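Local atomic coordinates of mandelate racemase/muconate lactonizing enzyme family protein (Bradyrhizobium sp. ORS 278, PDB entry 3TOY), a protein that is of unknown specific function but belongs to the mandelate racemase/muconate lactonizing enzyme family, with the enolase-type fold, and carries a calcium ion in its barrel. Residues T26-T30 with L96-V102; L101-L106 with F134-L138; Y160-L166 with F184-K190; L216-Q222 with L241-P247. One frame throughout, in Å; residues are numbered along the deposited sequence.

Contact 1: T26-T30 with L96-V102; sequences TAAIT and LAGKALV
I29 sets its side chain against the loop 96-102, which bends round it. Its CG1 branch stands anti to the carbonyl carbon (chi1 -67°) and carries CD1 to 4.3 Å from L96 CB. The same branch meets L101, with I29 CG1 4.2 Å from L101 CD1. L101 differs: its CG lies anti to the backbone N (chi1 -176°), and its two methyls part. CD1 goes to I29, while L101 CD2 lies 4.3 Å from A27 CB. L101 CB also rests on the A27 carbonyl oxygen. At the chain-start end, T26 lays its CG2 methyl 3.9 Å from L101 O. The A28 methyl packs on the carbonyl oxygens of G98 and K99. K99 leads its amine away from the 26-30 segment.

Three backbone bonds hold the two segments. L101 N donates to A27 O, I29 N to K99 O and G98 N to I29 O, the last at 2.8 Å. I29 is therefore gripped through both its N and its O. G98 sits in a type II turn from L96 to K99, with phi positive (86°), where a side chain would collide with the A97 carbonyl oxygen. Beyond the segments, I29 also touches F134 and L106. A single beta bridge, A28 with A100, ties the residue just before strand 29-47 to the loop between helices 82-95 and 103-113, in the N-terminal domain typical of this family.

Contact 2: L101-L106 with F134-L138; sequences LVPVDL and FWDAL
P103 lies against W135 and L138, and L101 and L106 against F134, where two helices of the N-terminal domain meet. P103 opens helix 103-113, and its partners belong to helix 122-142. No hydrogen bond crosses between the segments, and the grip is apolar.

The tight part centres on P103. Its side chain runs at about a right angle to that of W135, with P103 CG over one face, 3.8 Å from the centre of the five-membered ring. P103 CB comes closer still, 3.3 Å from W135 NE1. L138 CD1 lies over the same face and abuts P103 CG at 3.5 Å. L101 packs beside it with its two methyls: CD1 reaches F134 CB, and CD2 comes to 3.6 Å from L138 CD2 and also touches A137 CB. W135 NE1 finds its hydrogen-bond partner in T302 of helix 300-314.

The loose side is the turn of helix 103-113 that faces elsewhere. V102, V104 and D105 make no contact with 134-138. This side is not left to solvent alone, because a second subunit packs there. D105 OD2 is hydrogen-bonded to S153 OG of that subunit, and V104 packs on its V333.

L106 closes the contact at the F134 ring. Its chi1 (-68°) and chi2 (163°) together bring CD1 over the ring face, 3.6 Å from the centroid.

Contact 3: Y160-L166 with F184-K190; sequences YDSYGVL and FRAIKSK. With ACT (acetate ion), chain F.
K188 NZ is gripped by several groups. It donates to Y160 OH at 3.0 Å and makes salt bridges to E245 and E341 outside the two segments. The K188 chain leaves with CG anti to the backbone N (chi1 -177°) and bends at chi3. Its CE runs past the Y160 ring and lies 3.4 Å from S162 OG.

The backbones pair as parallel strands: K188 N donates to D161 O and Y163 N to K188 O. D161 and I187 turn to the sheet face away from S162 and K188. There D161 stacks on F184, its carboxylate 7° from the ring plane, with CB 3.6 Å above the ring centre. At the far end S189 OG donates to G164 O at 2.8 Å. K190 presses CG closely on G164 CA, then sends NZ to the acetate OXT at 2.9 Å. A water joins K190 NZ to S162 OG and Y163 O. S162 OG is also hydrogen-bonded to E341, and K190 NZ to D219 OD2.

The pair belongs to the beta-alpha-beta unit 157-162, 168-181, 186-190 of the barrel. Both lysine amines come from one strand, which holds them among acids and the acetate beside the calcium site.

Contact 4: L216-Q222 with L241-P247; sequences LMLDFNQ and LTWIEEP. With CA (calcium ion), chain E; ACT (acetate ion), chain F.
Two carboxylate oxygens, D219 OD2 and E245 OE2, lie only 3.0 Å apart. They can do so because both bind the calcium ion, D219 OD2 at 2.4 Å and E245 OE2 at 2.3 Å. Acetate OXT and two waters also bind it, and E271 supplies a further carboxylate from outside the segments. D219 has chi1 -176°. E245 is extended at chi1 and chi2, which carries OE2 to the metal.

A second shell holds the other oxygen of each carboxylate. W243 NE1 donates to the anti lone pair of E245 OE1. D219 OD1 accepts N221 N from above the carboxylate plane, an Asx turn. N221 ND2 holds the acetate OXT at 3.0 Å.

On the same sheet face M217 CG sits over the W243 indole, 3.4 Å from the centre of its five-membered ring. M217 SD stands higher, above the six-membered ring, a Met-aromatic contact. F220 CD2 meets I244 CG2 at 3.6 Å. Backbone bonds such as E245 N to L218 O, 2.8 Å, join strands 215-219 and 243-245, which form a beta-alpha-beta unit with helix 226-236 in the enolase-type barrel. The clustered acids are consistent with a site whose negative charge the calcium helps offset.

Along the chain the contacts follow in series, 1 to 4. Contacts 1 and 2 lie in the N-terminal domain, their centres 8 Å apart. They share L101 and V102 and touch where I29 and L96 meet F134. Both also reach the second subunit. Contacts 3 and 4 lie on the other side of the chain's centre, 10 Å apart, in one sheet where strands 186-190 and 215-219 are neighbours. The K188 to E245 salt bridge joins them, and both touch the acetate. Centres of contacts 1 and 3 are about 41 Å apart. The first pair thus joins parts of the N-terminal domain; the second pairs neighbouring barrel strands at the metal site.

Contact 1: T26-T30 with L96-V102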
# COMPACT_ATOMS: atom_id res chain seq x y z
N THR A 26 47.49 -19.44 9.07
CA THR A 26 47.02 -18.16 8.54
C THR A 26 47.87 -16.96 8.97
O THR A 26 48.28 -16.85 10.13
CB THR A 26 45.55 -17.90 8.99
OG1 THR A 26 44.73 -19.00 8.60
CG2 THR A 26 45.02 -16.62 8.39
N ALA A 27 48.13 -16.04 8.04
CA ALA A 27 48.90 -14.85 8.38
C ALA A 27 48.27 -14.03 9.50
O ALA A 27 47.04 -13.99 9.66
CB ALA A 27 49.13 -13.98 7.13
N ALA A 28 49.11 -13.38 10.30
CA ALA A 28 48.65 -12.40 11.28
C ALA A 28 49.13 -11.03 10.90
O ALA A 28 50.15 -10.87 10.23
CB ALA A 28 49.12 -12.77 12.69
N ILE A 29 48.37 -10.02 11.32
CA ILE A 29 48.72 -8.64 11.10
C ILE A 29 49.77 -8.28 12.13
O ILE A 29 49.65 -8.67 13.30
CB ILE A 29 47.47 -7.75 11.30
CG1 ILE A 29 46.44 -8.05 10.18
CG2 ILE A 29 47.84 -6.27 11.35
CD1 ILE A 29 45.01 -7.68 10.57
N THR A 30 50.80 -7.54 11.70
CA THR A 30 51.85 -7.08 12.61
C THR A 30 51.78 -5.56 12.80
O THR A 30 52.14 -5.04 13.86
CB THR A 30 53.26 -7.47 12.11
OG1 THR A 30 53.44 -7.03 10.76
CG2 THR A 30 53.44 -8.99 12.16
N LEU A 96 44.58 -3.97 15.87
CA LEU A 96 44.43 -5.24 15.18
C LEU A 96 45.72 -6.05 15.17
O LEU A 96 45.76 -7.13 14.61
CB LEU A 96 43.94 -5.02 13.74
CG LEU A 96 42.55 -4.40 13.57
CD1 LEU A 96 42.27 -4.18 12.08
CD2 LEU A 96 41.44 -5.23 14.23
N ALA A 97 46.77 -5.53 15.80
CA ALA A 97 48.05 -6.24 15.82
C ALA A 97 47.87 -7.63 16.42
O ALA A 97 47.17 -7.79 17.43
CB ALA A 97 49.10 -5.46 16.60
N GLY A 98 48.48 -8.64 15.82
CA GLY A 98 48.36 -10.01 16.31
C GLY A 98 47.15 -10.80 15.81
O GLY A 98 47.13 -12.03 15.88
N LYS A 99 46.15 -10.10 15.28
CA LYS A 99 44.94 -10.75 14.78
C LYS A 99 45.16 -11.48 13.46
O LYS A 99 45.92 -11.03 12.60
CB LYS A 99 43.82 -9.72 14.60
CG LYS A 99 43.47 -8.94 15.87
CD LYS A 99 42.18 -9.46 16.47
CE LYS A 99 41.77 -8.65 17.70
NZ LYS A 99 42.53 -9.07 18.91
N ALA A 100 44.46 -12.59 13.29
CA ALA A 100 44.49 -13.37 12.06
C ALA A 100 43.89 -12.56 10.89
O ALA A 100 42.92 -11.82 11.07
CB ALA A 100 43.72 -14.68 12.26
N LEU A 101 44.50 -12.70 9.72
CA LEU A 101 44.11 -11.96 8.53
C LEU A 101 42.91 -12.67 7.92
O LEU A 101 43.03 -13.52 7.02
CB LEU A 101 45.27 -11.94 7.52
CG LEU A 101 45.12 -11.14 6.23
CD1 LEU A 101 45.12 -9.67 6.52
CD2 LEU A 101 46.23 -11.51 5.24
N VAL A 102 41.73 -12.33 8.46
CA VAL A 102 40.48 -12.99 8.09
C VAL A 102 39.48 -11.86 7.88
O VAL A 102 38.91 -11.39 8.84
CB VAL A 102 40.00 -13.96 9.19
CG1 VAL A 102 38.69 -14.61 8.80
CG2 VAL A 102 41.06 -15.07 9.46

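Contact 2: L101-L106 with F134-L138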
# COMPACT_ATOMS: atom_id res chain seq x y z
N LEU A 101 44.50 -12.70 9.72
CA LEU A 101 44.11 -11.96 8.53
C LEU A 101 42.91 -12.67 7.92
O LEU A 101 43.03 -13.52 7.02
CB LEU A 101 45.27 -11.94 7.52
CG LEU A 101 45.12 -11.14 6.23
CD1 LEU A 101 45.12 -9.67 6.52
CD2 LEU A 101 46.23 -11.51 5.24
N VAL A 102 41.73 -12.33 8.46
CA VAL A 102 40.48 -12.99 8.09
C VAL A 102 39.48 -11.86 7.88
O VAL A 102 38.91 -11.39 8.84
CB VAL A 102 40.00 -13.96 9.19
CG1 VAL A 102 38.69 -14.61 8.80
CG2 VAL A 102 41.06 -15.07 9.46
N PRO A 103 39.30 -11.40 6.63
CA PRO A 103 38.53 -10.18 6.34
C PRO A 103 37.13 -10.15 6.96
O PRO A 103 36.75 -9.15 7.55
CB PRO A 103 38.46 -10.18 4.81
CG PRO A 103 39.80 -10.82 4.41
CD PRO A 103 39.95 -11.94 5.42
N VAL A 104 36.38 -11.23 6.82
CA VAL A 104 35.01 -11.27 7.35
C VAL A 104 35.00 -11.11 8.87
O VAL A 104 34.18 -10.36 9.43
CB VAL A 104 34.31 -12.58 6.93
CG1 VAL A 104 32.96 -12.76 7.65
CG2 VAL A 104 34.17 -12.59 5.41
N ASP A 105 35.91 -11.81 9.53
CA ASP A 105 36.00 -11.71 10.98
C ASP A 105 36.49 -10.35 11.45
O ASP A 105 36.03 -9.85 12.50
CB ASP A 105 36.96 -12.78 11.52
CG ASP A 105 36.46 -14.17 11.30
OD1 ASP A 105 35.31 -14.38 10.82
OD2 ASP A 105 37.24 -15.08 11.63
N LEU A 106 37.44 -9.76 10.72
CA LEU A 106 37.95 -8.43 11.05
C LEU A 106 36.86 -7.36 10.86
O LEU A 106 36.74 -6.41 11.64
CB LEU A 106 39.19 -8.08 10.20
CG LEU A 106 40.43 -8.94 10.53
CD1 LEU A 106 41.48 -8.86 9.40
CD2 LEU A 106 41.02 -8.56 11.88
N PHE A 134 43.40 -5.75 3.53
CA PHE A 134 43.43 -7.16 3.95
C PHE A 134 43.28 -8.12 2.78
O PHE A 134 43.98 -9.14 2.68
CB PHE A 134 42.35 -7.54 4.97
CG PHE A 134 42.30 -6.69 6.21
CD1 PHE A 134 43.45 -6.18 6.80
CD2 PHE A 134 41.07 -6.44 6.82
CE1 PHE A 134 43.37 -5.41 7.95
CE2 PHE A 134 40.98 -5.66 7.95
CZ PHE A 134 42.14 -5.15 8.53
N TRP A 135 42.32 -7.85 1.90
CA TRP A 135 42.11 -8.73 0.76
C TRP A 135 43.32 -8.66 -0.17
O TRP A 135 43.71 -9.66 -0.79
CB TRP A 135 40.83 -8.33 0.00
CG TRP A 135 39.57 -8.91 0.61
CD1 TRP A 135 38.67 -8.26 1.42
CD2 TRP A 135 39.08 -10.24 0.44
NE1 TRP A 135 37.65 -9.13 1.77
CE2 TRP A 135 37.88 -10.34 1.18
CE3 TRP A 135 39.54 -11.37 -0.25
CZ2 TRP A 135 37.14 -11.52 1.25
CZ3 TRP A 135 38.81 -12.54 -0.16
CH2 TRP A 135 37.62 -12.61 0.56
N ASP A 136 43.89 -7.47 -0.30
CA ASP A 136 45.06 -7.30 -1.15
C ASP A 136 46.17 -8.22 -0.66
O ASP A 136 46.84 -8.88 -1.44
CB ASP A 136 45.56 -5.86 -1.10
CG ASP A 136 46.88 -5.70 -1.83
OD1 ASP A 136 46.89 -5.82 -3.06
OD2 ASP A 136 47.91 -5.48 -1.16
N ALA A 137 46.34 -8.26 0.66
CA ALA A 137 47.36 -9.09 1.28
C ALA A 137 47.08 -10.56 1.02
O ALA A 137 47.99 -11.31 0.68
CB ALA A 137 47.49 -8.80 2.77
N LEU A 138 45.83 -10.98 1.17
CA LEU A 138 45.48 -12.37 0.90
C LEU A 138 45.83 -12.73 -0.54
O LEU A 138 46.33 -13.83 -0.83
CB LEU A 138 43.99 -12.62 1.15
CG LEU A 138 43.50 -12.75 2.60
CD1 LEU A 138 41.97 -12.96 2.59
CD2 LEU A 138 44.20 -13.88 3.36

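Contact 3: Y160-L166 with F184-K190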
# COMPACT_ATOMS: atom_id res chain seq x y z
N TYR A 160 33.70 4.04 -18.35
CA TYR A 160 33.44 5.36 -18.88
C TYR A 160 34.42 6.35 -18.29
O TYR A 160 34.93 6.17 -17.18
CB TYR A 160 32.01 5.84 -18.62
CG TYR A 160 31.66 6.05 -17.16
CD1 TYR A 160 31.87 7.29 -16.55
CD2 TYR A 160 31.10 5.02 -16.41
CE1 TYR A 160 31.55 7.49 -15.22
CE2 TYR A 160 30.79 5.20 -15.07
CZ TYR A 160 31.00 6.44 -14.49
OH TYR A 160 30.65 6.63 -13.19
N ASP A 161 34.65 7.42 -19.05
CA ASP A 161 35.63 8.42 -18.67
C ASP A 161 34.93 9.57 -17.93
O ASP A 161 34.01 10.20 -18.45
CB ASP A 161 36.33 8.94 -19.94
CG ASP A 161 37.75 9.42 -19.67
OD1 ASP A 161 38.25 9.26 -18.53
OD2 ASP A 161 38.37 9.96 -20.62
N SER A 162 35.38 9.83 -16.72
CA SER A 162 34.65 10.67 -15.81
C SER A 162 35.27 12.05 -15.72
O SER A 162 36.39 12.20 -15.23
CB SER A 162 34.59 9.96 -14.45
OG SER A 162 33.71 10.61 -13.56
N TYR A 163 34.53 13.06 -16.17
CA TYR A 163 35.00 14.43 -16.19
C TYR A 163 34.23 15.37 -15.26
O TYR A 163 33.17 15.02 -14.74
CB TYR A 163 34.91 14.96 -17.62
CG TYR A 163 35.87 14.29 -18.57
CD1 TYR A 163 37.18 14.76 -18.73
CD2 TYR A 163 35.48 13.21 -19.34
CE1 TYR A 163 38.06 14.15 -19.61
CE2 TYR A 163 36.36 12.59 -20.22
CZ TYR A 163 37.65 13.07 -20.36
OH TYR A 163 38.52 12.46 -21.24
N GLY A 164 34.78 16.56 -15.05
CA GLY A 164 34.05 17.62 -14.39
C GLY A 164 33.17 18.26 -15.44
O GLY A 164 32.82 17.62 -16.43
N VAL A 165 32.80 19.52 -15.24
CA VAL A 165 32.05 20.23 -16.26
C VAL A 165 32.86 20.25 -17.56
O VAL A 165 34.05 20.58 -17.55
CB VAL A 165 31.75 21.68 -15.83
CG1 VAL A 165 31.08 22.47 -16.96
CG2 VAL A 165 30.90 21.69 -14.55
N LEU A 166 32.23 19.88 -18.66
CA LEU A 166 32.88 19.91 -19.97
C LEU A 166 32.36 21.05 -20.83
O LEU A 166 31.27 21.58 -20.62
CB LEU A 166 32.67 18.59 -20.72
CG LEU A 166 33.48 17.37 -20.25
CD1 LEU A 166 32.91 16.10 -20.83
CD2 LEU A 166 34.96 17.53 -20.61
N PHE A 184 37.18 4.68 -25.35
CA PHE A 184 35.98 4.94 -24.52
C PHE A 184 34.73 5.08 -25.37
O PHE A 184 34.74 5.77 -26.39
CB PHE A 184 36.15 6.23 -23.70
CG PHE A 184 36.93 6.04 -22.43
CD1 PHE A 184 36.40 5.32 -21.37
CD2 PHE A 184 38.19 6.60 -22.28
CE1 PHE A 184 37.11 5.14 -20.19
CE2 PHE A 184 38.92 6.43 -21.10
CZ PHE A 184 38.37 5.70 -20.05
N ARG A 185 33.64 4.43 -24.95
CA ARG A 185 32.37 4.54 -25.64
C ARG A 185 31.31 5.16 -24.72
O ARG A 185 30.13 5.08 -24.99
CB ARG A 185 31.90 3.15 -26.11
CG ARG A 185 32.76 2.51 -27.22
CD ARG A 185 32.56 3.20 -28.58
NE ARG A 185 33.52 4.29 -28.79
CZ ARG A 185 34.65 4.18 -29.48
NH1 ARG A 185 34.97 3.03 -30.06
NH2 ARG A 185 35.46 5.23 -29.59
N ALA A 186 31.77 5.77 -23.63
CA ALA A 186 30.88 6.39 -22.65
C ALA A 186 31.66 7.48 -21.91
O ALA A 186 32.81 7.26 -21.53
CB ALA A 186 30.36 5.32 -21.68
N ILE A 187 31.02 8.64 -21.73
CA ILE A 187 31.59 9.83 -21.10
C ILE A 187 30.62 10.38 -20.05
O ILE A 187 29.43 10.51 -20.33
CB ILE A 187 31.78 10.96 -22.13
CG1 ILE A 187 32.72 10.51 -23.26
CG2 ILE A 187 32.35 12.19 -21.48
CD1 ILE A 187 34.12 10.25 -22.77
N LYS A 188 31.12 10.74 -18.87
CA LYS A 188 30.29 11.41 -17.86
C LYS A 188 30.77 12.83 -17.64
O LYS A 188 31.98 13.08 -17.56
CB LYS A 188 30.29 10.66 -16.53
CG LYS A 188 29.35 11.30 -15.46
CD LYS A 188 29.12 10.33 -14.31
CE LYS A 188 30.29 10.31 -13.34
NZ LYS A 188 30.06 9.36 -12.22
N SER A 189 29.83 13.76 -17.55
CA SER A 189 30.16 15.13 -17.17
C SER A 189 29.27 15.61 -16.01
O SER A 189 28.44 14.85 -15.51
CB SER A 189 30.03 16.04 -18.38
OG SER A 189 30.62 17.30 -18.09
N LYS A 190 29.47 16.86 -15.59
CA LYS A 190 28.81 17.40 -14.39
C LYS A 190 27.79 18.48 -14.71
O LYS A 190 27.97 19.28 -15.65
CB LYS A 190 29.81 18.01 -13.40
CG LYS A 190 31.01 17.18 -13.07
CD LYS A 190 30.66 15.93 -12.32
CE LYS A 190 31.73 15.55 -11.30
NZ LYS A 190 31.48 14.12 -10.90
C ACT F . 32.40 12.76 -7.63
O ACT F . 33.14 11.78 -7.93
OXT ACT F . 31.32 12.85 -8.25
CH3 ACT F . 32.78 13.77 -6.58
O HOH W 1 32.09 12.94 -13.69

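Contact 4: L216-Q222 with L241-P247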
# COMPACT_ATOMS: atom_id res chain seq x y z
N LEU A 216 26.42 9.08 -22.80
CA LEU A 216 26.68 10.28 -22.01
C LEU A 216 25.93 10.15 -20.68
O LEU A 216 24.73 9.85 -20.68
CB LEU A 216 26.13 11.51 -22.71
CG LEU A 216 26.86 12.10 -23.90
CD1 LEU A 216 26.08 13.31 -24.39
CD2 LEU A 216 28.27 12.48 -23.49
N MET A 217 26.63 10.37 -19.58
CA MET A 217 26.01 10.40 -18.26
C MET A 217 26.12 11.80 -17.71
O MET A 217 27.08 12.52 -18.04
CB MET A 217 26.71 9.42 -17.31
CG MET A 217 26.46 7.95 -17.61
SD MET A 217 27.52 7.32 -18.93
CE MET A 217 28.01 5.71 -18.28
N LEU A 218 25.17 12.19 -16.86
CA LEU A 218 25.20 13.53 -16.25
C LEU A 218 25.13 13.44 -14.73
O LEU A 218 24.21 12.85 -14.20
CB LEU A 218 24.08 14.41 -16.82
CG LEU A 218 23.93 15.84 -16.26
CD1 LEU A 218 25.22 16.65 -16.52
CD2 LEU A 218 22.71 16.57 -16.89
N ASP A 219 26.12 14.04 -14.05
CA ASP A 219 26.21 13.99 -12.60
C ASP A 219 25.91 15.36 -11.99
O ASP A 219 26.63 16.33 -12.25
CB ASP A 219 27.61 13.49 -12.23
CG ASP A 219 27.81 13.31 -10.73
OD1 ASP A 219 26.90 13.57 -9.93
OD2 ASP A 219 28.92 12.87 -10.36
N PHE A 220 24.83 15.44 -11.21
CA PHE A 220 24.43 16.69 -10.55
C PHE A 220 25.11 16.90 -9.21
O PHE A 220 24.98 17.97 -8.59
CB PHE A 220 22.89 16.78 -10.37
CG PHE A 220 22.15 17.14 -11.63
CD1 PHE A 220 22.37 18.36 -12.26
CD2 PHE A 220 21.20 16.27 -12.16
CE1 PHE A 220 21.70 18.70 -13.41
CE2 PHE A 220 20.49 16.62 -13.34
CZ PHE A 220 20.74 17.84 -13.95
N ASN A 221 25.83 15.88 -8.73
CA ASN A 221 26.51 15.99 -7.44
C ASN A 221 25.64 16.54 -6.32
O ASN A 221 26.08 17.38 -5.54
CB ASN A 221 27.82 16.80 -7.57
CG ASN A 221 28.94 15.97 -8.18
OD1 ASN A 221 29.25 16.11 -9.36
ND2 ASN A 221 29.48 15.06 -7.40
N GLN A 222 24.40 16.05 -6.22
CA GLN A 222 23.52 16.38 -5.09
C GLN A 222 23.04 17.83 -5.06
O GLN A 222 22.53 18.30 -4.03
CB GLN A 222 24.19 16.09 -3.76
CG GLN A 222 24.84 14.69 -3.64
CD GLN A 222 25.55 14.54 -2.32
OE1 GLN A 222 24.91 14.48 -1.26
NE2 GLN A 222 26.88 14.48 -2.37
N LEU A 241 20.48 10.45 -22.63
CA LEU A 241 21.42 10.21 -21.53
C LEU A 241 21.26 8.81 -20.95
O LEU A 241 20.16 8.27 -20.88
CB LEU A 241 21.21 11.26 -20.43
CG LEU A 241 21.34 12.69 -20.92
CD1 LEU A 241 21.09 13.67 -19.78
CD2 LEU A 241 22.75 12.84 -21.49
N THR A 242 22.36 8.21 -20.52
CA THR A 242 22.33 6.87 -19.96
C THR A 242 21.82 6.90 -18.52
O THR A 242 21.11 5.98 -18.10
CB THR A 242 23.74 6.26 -20.03
OG1 THR A 242 23.98 5.90 -21.40
CG2 THR A 242 23.87 5.02 -19.13
N TRP A 243 22.21 7.92 -17.77
CA TRP A 243 21.72 8.08 -16.39
C TRP A 243 21.91 9.49 -15.87
O TRP A 243 22.70 10.28 -16.43
CB TRP A 243 22.36 7.03 -15.45
CG TRP A 243 23.81 7.24 -15.00
CD1 TRP A 243 24.38 8.37 -14.47
CD2 TRP A 243 24.82 6.22 -14.96
NE1 TRP A 243 25.70 8.11 -14.11
CE2 TRP A 243 25.98 6.80 -14.40
CE3 TRP A 243 24.85 4.87 -15.34
CZ2 TRP A 243 27.16 6.08 -14.24
CZ3 TRP A 243 26.02 4.16 -15.17
CH2 TRP A 243 27.16 4.76 -14.62
N ILE A 244 21.10 9.84 -14.86
CA ILE A 244 21.26 11.08 -14.11
C ILE A 244 21.74 10.68 -12.73
O ILE A 244 21.06 9.90 -12.03
CB ILE A 244 19.91 11.77 -13.94
CG1 ILE A 244 19.33 12.09 -15.32
CG2 ILE A 244 20.07 13.01 -13.06
CD1 ILE A 244 20.05 13.26 -16.05
N GLU A 245 22.86 11.25 -12.28
CA GLU A 245 23.52 10.76 -11.08
C GLU A 245 23.37 11.76 -9.92
O GLU A 245 23.55 12.97 -10.10
CB GLU A 245 24.99 10.52 -11.42
CG GLU A 245 25.86 9.99 -10.31
CD GLU A 245 27.24 9.63 -10.85
OE1 GLU A 245 27.31 9.06 -11.97
OE2 GLU A 245 28.24 9.92 -10.14
N GLU A 246 23.02 11.24 -8.73
CA GLU A 246 22.79 12.04 -7.52
C GLU A 246 22.12 13.38 -7.78
O GLU A 246 22.71 14.43 -7.53
CB GLU A 246 24.11 12.23 -6.75
CG GLU A 246 24.62 10.96 -6.07
CD GLU A 246 25.70 11.26 -5.03
OE1 GLU A 246 26.63 12.03 -5.35
OE2 GLU A 246 25.61 10.76 -3.89
N PRO A 247 20.87 13.36 -8.26
CA PRO A 247 20.18 14.62 -8.52
C PRO A 247 19.98 15.45 -7.26
O PRO A 247 19.93 16.67 -7.35
CB PRO A 247 18.81 14.18 -9.08
CG PRO A 247 18.65 12.77 -8.59
CD PRO A 247 20.03 12.19 -8.60
CA CA E . 29.49 11.23 -8.70
C ACT F . 32.40 12.76 -7.63
O ACT F . 33.14 11.78 -7.93
OXT ACT F . 31.32 12.85 -8.25
CH3 ACT F . 32.78 13.77 -6.58
O HOH W 2 23.78 7.88 -23.46
O HOH W 3 27.65 12.23 -7.82
O HOH W 4 28.38 13.95 -4.85
O HOH W 5 31.59 10.45 -9.70